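Local coordinates for protein glycoside transferase (Listeria monocytogenes, PDB 6R2M) that probably hydrolyses exopolysaccharide outside the cell as a glycoside hydrolase, at residues A[67-72]-A[120-125]; A[105-110]-A[128-133]; A[263-268]-A[285-290]. One frame throughout, in Å; residues are numbered along the deposited sequence.

Contact 1 (A[67-72]-A[120-125])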
ATOM      1  N   LYS A  67      -5.552  11.804 -18.058  1.00  7.62           N
ATOM      2  CA  LYS A  67      -4.648  11.457 -19.148  1.00  8.56           C
ATOM      3  C   LYS A  67      -3.476  10.616 -18.660  1.00 10.17           C
ATOM      4  O   LYS A  67      -3.166   9.565 -19.241  1.00  9.56           O
ATOM      5  CB  LYS A  67      -4.139  12.718 -19.838  1.00 10.67           C
ATOM      6  CG  LYS A  67      -3.009  12.474 -20.811  1.00 14.18           C
ATOM      7  CD  LYS A  67      -2.641  13.771 -21.518  1.00 17.65           C
ATOM      8  CE  LYS A  67      -1.403  13.602 -22.385  1.00 23.19           C
ATOM      9  NZ  LYS A  67      -0.196  13.316 -21.558  1.00 33.12           N
ATOM     10  N   THR A  68      -2.814  11.052 -17.586  1.00  8.26           N
ATOM     11  CA  THR A  68      -1.704  10.252 -17.074  1.00  7.66           C
ATOM     12  C   THR A  68      -2.207   8.938 -16.473  1.00  8.70           C
ATOM     13  O   THR A  68      -1.536   7.913 -16.599  1.00  8.61           O
ATOM     14  CB  THR A  68      -0.873  11.058 -16.064  1.00  7.84           C
ATOM     15  OG1 THR A  68      -0.575  12.348 -16.621  1.00 10.80           O
ATOM     16  CG2 THR A  68       0.470  10.342 -15.752  1.00  7.64           C
ATOM     17  N   PHE A  69      -3.398   8.937 -15.870  1.00  7.88           N
ATOM     18  CA  PHE A  69      -3.961   7.696 -15.348  1.00  6.82           C
ATOM     19  C   PHE A  69      -4.128   6.662 -16.462  1.00  8.57           C
ATOM     20  O   PHE A  69      -3.759   5.494 -16.298  1.00  6.63           O
ATOM     21  CB  PHE A  69      -5.302   7.969 -14.647  1.00  6.24           C
ATOM     22  CG  PHE A  69      -5.855   6.765 -13.942  1.00  4.91           C
ATOM     23  CD1 PHE A  69      -6.664   5.873 -14.623  1.00  6.45           C
ATOM     24  CD2 PHE A  69      -5.513   6.486 -12.618  1.00  6.80           C
ATOM     25  CE1 PHE A  69      -7.158   4.739 -13.996  1.00  5.05           C
ATOM     26  CE2 PHE A  69      -5.993   5.341 -11.982  1.00  5.96           C
ATOM     27  CZ  PHE A  69      -6.817   4.464 -12.673  1.00  7.16           C
ATOM     28  N   GLN A  70      -4.713   7.065 -17.592  1.00  7.26           N
ATOM     29  CA  GLN A  70      -4.903   6.121 -18.693  1.00  9.10           C
ATOM     30  C   GLN A  70      -3.568   5.660 -19.268  1.00  9.83           C
ATOM     31  O   GLN A  70      -3.441   4.497 -19.672  1.00 10.08           O
ATOM     32  CB  GLN A  70      -5.787   6.749 -19.777  1.00 10.21           C
ATOM     33  CG  GLN A  70      -5.936   5.911 -21.059  1.00  9.89           C
ATOM     34  CD  GLN A  70      -6.486   4.522 -20.812  1.00 17.86           C
ATOM     35  OE1 GLN A  70      -7.383   4.336 -20.004  1.00 15.52           O
ATOM     36  NE2 GLN A  70      -5.944   3.533 -21.517  1.00 17.99           N
ATOM     37  N   GLU A  71      -2.558   6.538 -19.290  1.00  7.85           N
ATOM     38  CA  GLU A  71      -1.241   6.106 -19.750  1.00  8.73           C
ATOM     39  C   GLU A  71      -0.710   4.993 -18.865  1.00  8.91           C
ATOM     40  O   GLU A  71      -0.126   4.020 -19.362  1.00  8.72           O
ATOM     41  CB  GLU A  71      -0.261   7.282 -19.771  1.00  9.50           C
ATOM     42  CG  GLU A  71      -0.474   8.184 -20.973  1.00 11.39           C
ATOM     43  CD  GLU A  71       0.177   9.527 -20.810  1.00 19.96           C
ATOM     44  OE1 GLU A  71       0.788   9.765 -19.751  1.00 16.86           O
ATOM     45  OE2 GLU A  71       0.060  10.350 -21.745  1.00 19.35           O
ATOM     46  N   GLN A  72      -0.948   5.098 -17.554  1.00  9.19           N
ATOM     47  CA  GLN A  72      -0.547   4.045 -16.633  1.00  8.03           C
ATOM     48  C   GLN A  72      -1.362   2.776 -16.844  1.00  7.61           C
ATOM     49  O   GLN A  72      -0.807   1.678 -16.780  1.00  9.14           O
ATOM     50  CB  GLN A  72      -0.670   4.531 -15.189  1.00  8.90           C
ATOM     51  CG  GLN A  72       0.301   5.679 -14.899  1.00  8.63           C
ATOM     52  CD  GLN A  72       1.731   5.311 -15.265  1.00  7.93           C
ATOM     53  OE1 GLN A  72       2.278   4.340 -14.754  1.00 10.06           O
ATOM     54  NE2 GLN A  72       2.346   6.099 -16.145  1.00  9.75           N
ATOM     55  N   PRO A 120     -16.812   3.980 -17.113  1.00  7.58           N
ATOM     56  CA  PRO A 120     -17.237   2.696 -16.529  1.00  9.35           C
ATOM     57  C   PRO A 120     -16.310   1.536 -16.830  1.00 10.77           C
ATOM     58  O   PRO A 120     -16.268   0.576 -16.049  1.00 11.42           O
ATOM     59  CB  PRO A 120     -18.625   2.474 -17.151  1.00 14.29           C
ATOM     60  CG  PRO A 120     -19.124   3.847 -17.450  1.00 12.46           C
ATOM     61  CD  PRO A 120     -17.897   4.635 -17.867  1.00 10.07           C
ATOM     62  N   SER A 121     -15.564   1.567 -17.933  1.00 10.00           N
ATOM     63  CA  SER A 121     -14.748   0.393 -18.232  1.00 10.76           C
ATOM     64  C   SER A 121     -13.640   0.172 -17.203  1.00  9.54           C
ATOM     65  O   SER A 121     -13.195  -0.969 -17.033  1.00 10.30           O
ATOM     66  CB  SER A 121     -14.174   0.467 -19.651  1.00 17.76           C
ATOM     67  OG  SER A 121     -13.312   1.568 -19.823  1.00 19.15           O
ATOM     68  N   TYR A 122     -13.206   1.209 -16.478  1.00  9.16           N
ATOM     69  CA  TYR A 122     -12.272   0.964 -15.377  1.00  7.54           C
ATOM     70  C   TYR A 122     -12.921   0.097 -14.300  1.00  7.33           C
ATOM     71  O   TYR A 122     -12.271  -0.757 -13.689  1.00  7.60           O
ATOM     72  CB  TYR A 122     -11.803   2.288 -14.756  1.00  5.06           C
ATOM     73  CG  TYR A 122     -10.882   3.137 -15.609  1.00  6.05           C
ATOM     74  CD1 TYR A 122     -10.083   2.583 -16.606  1.00 10.67           C
ATOM     75  CD2 TYR A 122     -10.805   4.505 -15.393  1.00  8.25           C
ATOM     76  CE1 TYR A 122      -9.233   3.388 -17.369  1.00  8.10           C
ATOM     77  CE2 TYR A 122      -9.972   5.303 -16.135  1.00  6.83           C
ATOM     78  CZ  TYR A 122      -9.188   4.748 -17.117  1.00  9.29           C
ATOM     79  OH  TYR A 122      -8.377   5.572 -17.855  1.00  8.98           O
ATOM     80  N   LYS A 123     -14.201   0.304 -14.052  1.00  7.15           N
ATOM     81  CA  LYS A 123     -14.881  -0.476 -12.995  1.00  9.05           C
ATOM     82  C   LYS A 123     -14.984  -1.933 -13.438  1.00  9.71           C
ATOM     83  O   LYS A 123     -14.795  -2.781 -12.640  1.00  8.67           O
ATOM     84  CB  LYS A 123     -16.305   0.052 -12.770  1.00  9.79           C
ATOM     85  CG  LYS A 123     -17.172  -0.719 -11.779  1.00 19.08           C
ATOM     86  CD  LYS A 123     -18.366   0.091 -11.414  1.00 24.62           C
ATOM     87  CE  LYS A 123     -18.959  -0.228 -10.058  1.00 22.23           C
ATOM     88  NZ  LYS A 123     -19.563  -1.575 -10.153  1.00 31.59           N
ATOM     89  N   LYS A 124     -15.314  -2.138 -14.709  1.00  9.92           N
ATOM     90  CA  LYS A 124     -15.461  -3.512 -15.176  1.00 10.02           C
ATOM     91  C   LYS A 124     -14.118  -4.222 -15.230  1.00  9.21           C
ATOM     92  O   LYS A 124     -14.048  -5.434 -14.978  1.00  9.95           O
ATOM     93  CB  LYS A 124     -16.143  -3.552 -16.547  1.00 11.62           C
ATOM     94  CG  LYS A 124     -17.439  -2.757 -16.630  1.00 15.43           C
ATOM     95  CD  LYS A 124     -18.354  -2.996 -15.443  1.00 20.58           C
ATOM     96  CE  LYS A 124     -19.641  -2.163 -15.557  1.00 20.57           C
ATOM     97  NZ  LYS A 124     -20.675  -2.582 -14.551  1.00 11.66           N
ATOM     98  N   MET A 125     -13.054  -3.478 -15.538  1.00  8.29           N
ATOM     99  CA  MET A 125     -11.707  -4.032 -15.485  1.00  8.51           C
ATOM    100  C   MET A 125     -11.355  -4.466 -14.070  1.00 10.06           C
ATOM    101  O   MET A 125     -10.829  -5.564 -13.863  1.00  8.79           O
ATOM    102  CB  MET A 125     -10.702  -2.999 -16.001  1.00  7.13           C
ATOM    103  CG  MET A 125      -9.269  -3.457 -15.954  1.00  7.87           C
ATOM    104  SD  MET A 125      -8.201  -2.170 -16.669  1.00 14.44           S
ATOM    105  CE  MET A 125      -6.578  -2.814 -16.323  1.00 21.48           C
TER

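Contact 2 (A[105-110]-A[128-133])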
ATOM      1  N   ARG A 105      -4.651  -2.691  -4.337  1.00  7.37           N
ATOM      2  CA  ARG A 105      -4.381  -1.275  -4.563  1.00  4.71           C
ATOM      3  C   ARG A 105      -4.788  -0.858  -5.970  1.00  6.34           C
ATOM      4  O   ARG A 105      -5.426   0.179  -6.156  1.00  6.91           O
ATOM      5  CB  ARG A 105      -2.901  -0.977  -4.329  1.00  5.39           C
ATOM      6  CG  ARG A 105      -2.606   0.511  -4.456  1.00  8.03           C
ATOM      7  CD  ARG A 105      -1.118   0.788  -4.320  1.00  8.01           C
ATOM      8  NE  ARG A 105      -0.602   0.343  -3.024  1.00  8.72           N
ATOM      9  CZ  ARG A 105       0.130  -0.746  -2.836  1.00  7.53           C
ATOM     10  NH1 ARG A 105       0.434  -1.557  -3.850  1.00  8.62           N
ATOM     11  NH2 ARG A 105       0.560  -1.038  -1.615  1.00 10.29           N
ATOM     12  N   ILE A 106      -4.449  -1.670  -6.971  1.00  5.88           N
ATOM     13  CA  ILE A 106      -4.732  -1.311  -8.356  1.00  5.39           C
ATOM     14  C   ILE A 106      -6.235  -1.315  -8.610  1.00  4.37           C
ATOM     15  O   ILE A 106      -6.770  -0.400  -9.245  1.00  7.37           O
ATOM     16  CB  ILE A 106      -3.980  -2.264  -9.304  1.00  7.78           C
ATOM     17  CG1 ILE A 106      -2.495  -1.862  -9.335  1.00  6.53           C
ATOM     18  CG2 ILE A 106      -4.556  -2.220 -10.721  1.00  9.36           C
ATOM     19  CD1 ILE A 106      -1.544  -2.934  -9.884  1.00  5.38           C
ATOM     20  N   THR A 107      -6.935  -2.358  -8.139  1.00  6.22           N
ATOM     21  CA  THR A 107      -8.370  -2.420  -8.384  1.00  7.41           C
ATOM     22  C   THR A 107      -9.096  -1.314  -7.639  1.00  7.50           C
ATOM     23  O   THR A 107     -10.029  -0.723  -8.182  1.00  8.27           O
ATOM     24  CB  THR A 107      -8.948  -3.784  -8.005  1.00  8.23           C
ATOM     25  OG1 THR A 107      -8.669  -4.088  -6.628  1.00  8.32           O
ATOM     26  CG2 THR A 107      -8.357  -4.858  -8.898  1.00 12.12           C
ATOM     27  N   GLU A 108      -8.647  -0.977  -6.419  1.00  8.12           N
ATOM     28  CA  GLU A 108      -9.230   0.165  -5.724  1.00  8.65           C
ATOM     29  C   GLU A 108      -9.050   1.447  -6.526  1.00  9.98           C
ATOM     30  O   GLU A 108      -9.983   2.240  -6.656  1.00  7.93           O
ATOM     31  CB  GLU A 108      -8.611   0.321  -4.336  1.00 11.37           C
ATOM     32  CG  GLU A 108      -9.272  -0.565  -3.299  1.00 14.88           C
ATOM     33  CD  GLU A 108     -10.730  -0.189  -3.086  1.00 22.72           C
ATOM     34  OE1 GLU A 108     -10.991   0.926  -2.592  1.00 30.59           O
ATOM     35  OE2 GLU A 108     -11.611  -0.997  -3.427  1.00 19.83           O
ATOM     36  N   ALA A 109      -7.866   1.648  -7.100  1.00  6.85           N
ATOM     37  CA  ALA A 109      -7.624   2.845  -7.888  1.00  5.73           C
ATOM     38  C   ALA A 109      -8.524   2.880  -9.116  1.00  7.31           C
ATOM     39  O   ALA A 109      -9.072   3.929  -9.466  1.00  9.53           O
ATOM     40  CB  ALA A 109      -6.147   2.906  -8.273  1.00  9.41           C
ATOM     41  N   LEU A 110      -8.722   1.724  -9.757  1.00  5.43           N
ATOM     42  CA  LEU A 110      -9.594   1.652 -10.921  1.00  5.27           C
ATOM     43  C   LEU A 110     -11.040   1.961 -10.567  1.00  7.87           C
ATOM     44  O   LEU A 110     -11.732   2.648 -11.332  1.00  6.40           O
ATOM     45  CB  LEU A 110      -9.491   0.270 -11.557  1.00  4.69           C
ATOM     46  CG  LEU A 110      -8.208   0.020 -12.367  1.00  6.31           C
ATOM     47  CD1 LEU A 110      -8.100  -1.457 -12.624  1.00  9.67           C
ATOM     48  CD2 LEU A 110      -8.197   0.785 -13.683  1.00  6.96           C
ATOM     49  N   LYS A 128     -13.098  -7.699 -12.963  1.00  8.93           N
ATOM     50  CA  LYS A 128     -12.550  -8.921 -13.548  1.00  8.38           C
ATOM     51  C   LYS A 128     -11.277  -9.323 -12.829  1.00 10.22           C
ATOM     52  O   LYS A 128     -11.094 -10.495 -12.471  1.00 12.46           O
ATOM     53  CB  LYS A 128     -12.274  -8.725 -15.046  1.00 11.98           C
ATOM     54  CG  LYS A 128     -13.462  -8.326 -15.896  1.00 30.10           C
ATOM     55  CD  LYS A 128     -14.778  -8.687 -15.249  1.00 31.35           C
ATOM     56  CE  LYS A 128     -15.929  -7.967 -15.909  1.00 21.18           C
ATOM     57  NZ  LYS A 128     -16.339  -6.767 -15.238  1.00 17.22           N
ATOM     58  N   ILE A 129     -10.391  -8.354 -12.592  1.00  6.54           N
ATOM     59  CA  ILE A 129      -9.136  -8.651 -11.908  1.00  8.33           C
ATOM     60  C   ILE A 129      -9.409  -9.108 -10.481  1.00 10.81           C
ATOM     61  O   ILE A 129      -8.875 -10.122 -10.018  1.00  8.20           O
ATOM     62  CB  ILE A 129      -8.206  -7.426 -11.938  1.00  7.77           C
ATOM     63  CG1 ILE A 129      -7.725  -7.159 -13.359  1.00 11.65           C
ATOM     64  CG2 ILE A 129      -6.991  -7.642 -11.035  1.00  9.04           C
ATOM     65  CD1 ILE A 129      -7.097  -5.787 -13.518  1.00 12.09           C
ATOM     66  N   LEU A 130     -10.247  -8.362  -9.757  1.00  8.02           N
ATOM     67  CA  LEU A 130     -10.407  -8.630  -8.332  1.00  7.64           C
ATOM     68  C   LEU A 130     -11.149  -9.940  -8.093  1.00  9.17           C
ATOM     69  O   LEU A 130     -10.839 -10.670  -7.143  1.00  9.70           O
ATOM     70  CB  LEU A 130     -11.118  -7.452  -7.658  1.00  8.61           C
ATOM     71  CG  LEU A 130     -11.235  -7.460  -6.135  1.00 11.87           C
ATOM     72  CD1 LEU A 130      -9.879  -7.638  -5.509  1.00 11.76           C
ATOM     73  CD2 LEU A 130     -11.890  -6.177  -5.668  1.00 13.93           C
ATOM     74  N   ALA A 131     -12.123 -10.261  -8.947  1.00  8.14           N
ATOM     75  CA  ALA A 131     -12.777 -11.559  -8.827  1.00  9.47           C
ATOM     76  C   ALA A 131     -11.776 -12.683  -9.020  1.00 10.55           C
ATOM     77  O   ALA A 131     -11.799 -13.690  -8.291  1.00 10.34           O
ATOM     78  CB  ALA A 131     -13.926 -11.658  -9.837  1.00 11.27           C
ATOM     79  N   ASN A 132     -10.858 -12.513  -9.968  1.00  8.52           N
ATOM     80  CA  ASN A 132      -9.816 -13.509 -10.183  1.00  7.57           C
ATOM     81  C   ASN A 132      -8.880 -13.611  -8.981  1.00 10.14           C
ATOM     82  O   ASN A 132      -8.468 -14.714  -8.604  1.00 10.77           O
ATOM     83  CB  ASN A 132      -9.053 -13.156 -11.458  1.00  9.76           C
ATOM     84  CG  ASN A 132      -8.162 -14.257 -11.923  1.00 13.56           C
ATOM     85  OD1 ASN A 132      -8.630 -15.312 -12.340  1.00 15.83           O
ATOM     86  ND2 ASN A 132      -6.852 -14.016 -11.875  1.00 13.58           N
ATOM     87  N   THR A 133      -8.524 -12.476  -8.368  1.00  6.99           N
ATOM     88  CA  THR A 133      -7.680 -12.513  -7.178  1.00  9.16           C
ATOM     89  C   THR A 133      -8.360 -13.255  -6.033  1.00  6.29           C
ATOM     90  O   THR A 133      -7.739 -14.072  -5.340  1.00  9.85           O
ATOM     91  CB  THR A 133      -7.334 -11.089  -6.748  1.00  8.97           C
ATOM     92  OG1 THR A 133      -6.517 -10.476  -7.747  1.00 10.61           O
ATOM     93  CG2 THR A 133      -6.603 -11.102  -5.407  1.00 11.34           C
TER

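Contact 3 (A[263-268]-A[285-290])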
ATOM      1  N   ALA A 263       7.669   6.276   4.789  1.00  6.96           N
ATOM      2  CA  ALA A 263       6.391   5.576   4.690  1.00  7.83           C
ATOM      3  C   ALA A 263       5.748   5.379   6.059  1.00  7.61           C
ATOM      4  O   ALA A 263       4.524   5.498   6.193  1.00  7.53           O
ATOM      5  CB  ALA A 263       6.570   4.238   3.973  1.00  7.41           C
ATOM      6  N   VAL A 264       6.556   5.109   7.090  1.00  6.72           N
ATOM      7  CA  VAL A 264       6.021   4.951   8.441  1.00  5.59           C
ATOM      8  C   VAL A 264       5.322   6.220   8.897  1.00  6.35           C
ATOM      9  O   VAL A 264       4.230   6.170   9.468  1.00  7.88           O
ATOM     10  CB  VAL A 264       7.134   4.538   9.415  1.00  6.34           C
ATOM     11  CG1 VAL A 264       6.643   4.714  10.855  1.00  9.05           C
ATOM     12  CG2 VAL A 264       7.494   3.089   9.161  1.00 10.67           C
ATOM     13  N   TYR A 265       5.919   7.384   8.633  1.00  4.76           N
ATOM     14  CA  TYR A 265       5.232   8.610   9.040  1.00  5.59           C
ATOM     15  C   TYR A 265       4.003   8.890   8.184  1.00  6.85           C
ATOM     16  O   TYR A 265       3.013   9.435   8.696  1.00  7.40           O
ATOM     17  CB  TYR A 265       6.194   9.792   8.998  1.00  5.17           C
ATOM     18  CG  TYR A 265       7.178   9.771  10.150  1.00  6.14           C
ATOM     19  CD1 TYR A 265       6.743   9.506  11.445  1.00  6.93           C
ATOM     20  CD2 TYR A 265       8.529  10.033   9.945  1.00  6.31           C
ATOM     21  CE1 TYR A 265       7.636   9.476  12.513  1.00  9.67           C
ATOM     22  CE2 TYR A 265       9.437  10.022  11.016  1.00  9.40           C
ATOM     23  CZ  TYR A 265       8.972   9.742  12.296  1.00  9.53           C
ATOM     24  OH  TYR A 265       9.860   9.733  13.352  1.00  9.42           O
ATOM     25  N   ALA A 266       4.028   8.531   6.896  1.00  7.78           N
ATOM     26  CA  ALA A 266       2.822   8.692   6.088  1.00  8.28           C
ATOM     27  C   ALA A 266       1.691   7.823   6.628  1.00  7.98           C
ATOM     28  O   ALA A 266       0.554   8.293   6.800  1.00  7.29           O
ATOM     29  CB  ALA A 266       3.112   8.349   4.626  1.00  8.16           C
ATOM     30  N   PHE A 267       1.996   6.570   6.968  1.00  8.13           N
ATOM     31  CA  PHE A 267       0.950   5.682   7.467  1.00  8.16           C
ATOM     32  C   PHE A 267       0.531   6.039   8.888  1.00  7.52           C
ATOM     33  O   PHE A 267      -0.643   5.885   9.219  1.00  8.18           O
ATOM     34  CB  PHE A 267       1.409   4.233   7.389  1.00  6.75           C
ATOM     35  CG  PHE A 267       1.638   3.756   5.986  1.00  5.39           C
ATOM     36  CD1 PHE A 267       1.031   4.385   4.915  1.00 11.65           C
ATOM     37  CD2 PHE A 267       2.483   2.692   5.742  1.00  8.66           C
ATOM     38  CE1 PHE A 267       1.259   3.953   3.618  1.00 10.93           C
ATOM     39  CE2 PHE A 267       2.713   2.243   4.462  1.00  8.32           C
ATOM     40  CZ  PHE A 267       2.097   2.881   3.383  1.00  9.02           C
ATOM     41  N   LEU A 268       1.458   6.525   9.728  1.00  6.97           N
ATOM     42  CA  LEU A 268       1.065   7.030  11.047  1.00  8.08           C
ATOM     43  C   LEU A 268       0.099   8.199  10.930  1.00  7.42           C
ATOM     44  O   LEU A 268      -0.870   8.292  11.693  1.00  9.41           O
ATOM     45  CB  LEU A 268       2.293   7.468  11.835  1.00  9.32           C
ATOM     46  CG  LEU A 268       3.048   6.381  12.565  1.00  8.84           C
ATOM     47  CD1 LEU A 268       4.397   6.929  12.968  1.00 11.06           C
ATOM     48  CD2 LEU A 268       2.241   5.970  13.795  1.00 10.28           C
ATOM     49  N   LYS A 285       2.415  14.405  10.841  1.00  8.88           N
ATOM     50  CA  LYS A 285       2.461  15.154   9.592  1.00  7.47           C
ATOM     51  C   LYS A 285       3.729  15.999   9.519  1.00  8.75           C
ATOM     52  O   LYS A 285       4.395  16.043   8.479  1.00  9.48           O
ATOM     53  CB  LYS A 285       1.216  16.028   9.443  1.00 10.58           C
ATOM     54  CG  LYS A 285       1.184  16.784   8.115  1.00 13.25           C
ATOM     55  CD  LYS A 285      -0.199  17.333   7.825  1.00 25.61           C
ATOM     56  CE  LYS A 285      -0.350  17.741   6.360  1.00 25.57           C
ATOM     57  NZ  LYS A 285       0.266  19.063   6.070  1.00 34.43           N
ATOM     58  N   GLU A 286       4.086  16.666  10.620  1.00  9.51           N
ATOM     59  CA  GLU A 286       5.312  17.462  10.615  1.00  7.85           C
ATOM     60  C   GLU A 286       6.545  16.577  10.468  1.00 11.05           C
ATOM     61  O   GLU A 286       7.518  16.976   9.817  1.00 12.06           O
ATOM     62  CB  GLU A 286       5.405  18.305  11.882  1.00 12.60           C
ATOM     63  CG  GLU A 286       4.307  19.347  12.012  1.00 23.25           C
ATOM     64  CD  GLU A 286       4.558  20.310  13.156  1.00 31.33           C
ATOM     65  OE1 GLU A 286       5.734  20.494  13.530  1.00 35.74           O
ATOM     66  OE2 GLU A 286       3.577  20.878  13.687  1.00 41.72           O
ATOM     67  N   LEU A 287       6.518  15.371  11.048  1.00  8.15           N
ATOM     68  CA  LEU A 287       7.633  14.447  10.878  1.00  9.87           C
ATOM     69  C   LEU A 287       7.728  13.966   9.435  1.00  7.93           C
ATOM     70  O   LEU A 287       8.833  13.779   8.909  1.00  7.95           O
ATOM     71  CB  LEU A 287       7.483  13.271  11.848  1.00  7.66           C
ATOM     72  CG  LEU A 287       7.846  13.628  13.302  1.00  6.30           C
ATOM     73  CD1 LEU A 287       7.319  12.590  14.297  1.00  8.76           C
ATOM     74  CD2 LEU A 287       9.366  13.745  13.445  1.00 10.63           C
ATOM     75  N   LEU A 288       6.584  13.770   8.780  1.00  8.40           N
ATOM     76  CA  LEU A 288       6.580  13.362   7.379  1.00  5.89           C
ATOM     77  C   LEU A 288       7.141  14.467   6.489  1.00  7.46           C
ATOM     78  O   LEU A 288       7.911  14.198   5.560  1.00  8.63           O
ATOM     79  CB  LEU A 288       5.149  12.986   6.963  1.00  7.76           C
ATOM     80  CG  LEU A 288       4.911  12.669   5.498  1.00  6.97           C
ATOM     81  CD1 LEU A 288       5.741  11.452   5.152  1.00  8.45           C
ATOM     82  CD2 LEU A 288       3.421  12.434   5.190  1.00  8.41           C
ATOM     83  N   GLU A 289       6.782  15.719   6.770  1.00 10.75           N
ATOM     84  CA  GLU A 289       7.328  16.838   6.008  1.00 10.70           C
ATOM     85  C   GLU A 289       8.834  16.972   6.209  1.00 11.43           C
ATOM     86  O   GLU A 289       9.553  17.361   5.279  1.00 10.67           O
ATOM     87  CB  GLU A 289       6.591  18.128   6.401  1.00 11.63           C
ATOM     88  CG  GLU A 289       5.138  18.114   5.905  1.00 13.98           C
ATOM     89  CD  GLU A 289       4.242  19.131   6.583  1.00 26.12           C
ATOM     90  OE1 GLU A 289       4.543  19.548   7.727  1.00 28.15           O
ATOM     91  OE2 GLU A 289       3.221  19.506   5.965  1.00 28.57           O
ATOM     92  N   LYS A 290       9.332  16.611   7.392  1.00  7.27           N
ATOM     93  CA  LYS A 290      10.758  16.713   7.678  1.00  7.79           C
ATOM     94  C   LYS A 290      11.572  15.722   6.851  1.00  9.21           C
ATOM     95  O   LYS A 290      12.693  16.029   6.428  1.00  9.55           O
ATOM     96  CB  LYS A 290      10.982  16.503   9.182  1.00 13.74           C
ATOM     97  CG  LYS A 290      12.424  16.297   9.578  1.00 16.80           C
ATOM     98  CD  LYS A 290      12.615  15.871  11.035  1.00 17.21           C
ATOM     99  CE  LYS A 290      12.040  14.503  11.295  1.00 21.49           C
ATOM    100  NZ  LYS A 290      12.543  13.760  12.501  1.00 14.63           N
TER

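Contact 1 (A[67-72]-A[120-125])
Phe69 and Gln70 of helix 66-79 both converge on Tyr122 in helix 120-136, Phe69 on the ring face and Gln70 on the hydroxyl. The two rings form a T-shaped pair: the edge of Phe69 is turned to the face of Tyr122, with centroids 5.1 Å apart and planes at 63°. Phe69 CE1 lies above the rim of that face, 3.6 Å from Tyr122 CE2. With CG anti to the backbone N (chi1 -173°), Phe69 reaches across toward helix 120-136, while its side chain also packs on Met57 and Val61 of helix 50-62.

The polar contact is a single bond, in which Tyr122 OH donates to Gln70 OE1 at 2.7 Å. The side chain of Gln70 bends at chi2, bringing its amide almost coplanar with the phenol, so OE1 meets the ring at its edge. The hydroxyl stands slightly tilted from the carbonyl plane. Gln70 CB packs against the same oxygen, 3.4 Å from Tyr122 OH, and Pro12 touches both Gln70 and Tyr122.

Ala113 of helix 100-116 touches both Phe69 and Tyr122, and the two segments run roughly parallel. Such lateral packing of helices is consistent with the alpha/alpha toroid of family 8 glycoside hydrolases.

Contact 2 (A[105-110]-A[128-133])
In the helical hairpin formed by helices 100-116 and 120-136, Thr107 is the residue that meets Ile129 and Leu130. The hairpin is an antiparallel pair joined by a short turn, the kind of unit from which alpha/alpha toroids are built, and this contact lies in the arms well away from that turn. The backbones come close here, with Thr107 CA and Leu130 CA 6.5 Å apart, a spacing that the small threonine side chain allows.

Thr107 projects toward the partner helix between the two branched side chains; its methyl meets Ile129 and the root of Leu130, its hydroxyl the end of Leu130. On the isoleucine side, Thr107 CG2 is 3.8 Å from Ile129 CG2 and 4.0 Å from Ile129 CB. The same methyl rests 4.0 Å from Leu130 CB. The leucine side chain crosses the threonine at about a right angle.

The polar partners of this hydroxyl lie in its own helix. With chi1 at 57°, OG1 sits between the backbone N and the carbonyl carbon and bonds chiefly to the carbonyl oxygen of Asp103, with that of Phe104 also in range, so a buried polar atom is satisfied while across the contact it meets the methyls of Leu130. Ile87 packs on Ile129 and Ile171 on Leu130, extending the apolar layer. At the leucine end, both methyls of Leu130 face the threonine oxygen from one side: Leu130 CD1 lies 3.9 Å and Leu130 CD2 4.0 Å from Thr107 OG1.

Contact 3 (A[263-268]-A[285-290])
One face of the Tyr265 ring is taken by Leu287, whose CB stands 3.6 Å from the ring centroid and only 1° off the ring normal. This is a CH-pi contact placed squarely over the centre. Farther out on the leucine, Leu287 CD1 reaches the rim of the ring, 3.6 Å from Tyr265 CE1. The phenol oxygen is held by the carboxylate of Glu260 and the backbone N of Val244, two partners that would fix the far end of the ring while Leu287 presses on its face. Glu260 also pairs with Lys290, which ties the carboxylate to helix 278-290.

Behind the ring, the helices meet through aliphatic groups. Tyr265 CB lies 3.9 Å from Leu288 CB, where the backbones come nearest. Leu288, its CG anti to the backbone N (chi1 174°), sends both methyls to Ala266: Leu288 CD1 is 3.8 Å from Ala266 N and 4.1 Å from Ala266 CB. The small alanine side chain admits this close packing.

The segment axes approach to 8.5 Å with their directions 153° apart. Helices 262-274 and 278-290 thus form an antiparallel helical hairpin, an element characteristic of the alpha/alpha toroid.

Contacts 1 and 2 are neighbours, with centres 12 Å apart, and share helix 120-136. Their segments alternate along the chain: the first turns of this helix meet helix 66-79 as well as helix 100-116, and helix 100-116 stays beside it farther along. The two contacts touch directly, with Tyr122 CB 3.4 Å from Leu110 O, and make one continuous three-helix cluster. Contact 3 follows later in the sequence, on helices 262-274 and 278-290. Its centre is 30 Å from that of contact 1 and 28 Å from that of contact 2, across the chain's centre from contact 2. Antiparallel hairpins thus recur (contacts 2 and 3), while contact 1 joins helices not adjacent in sequence.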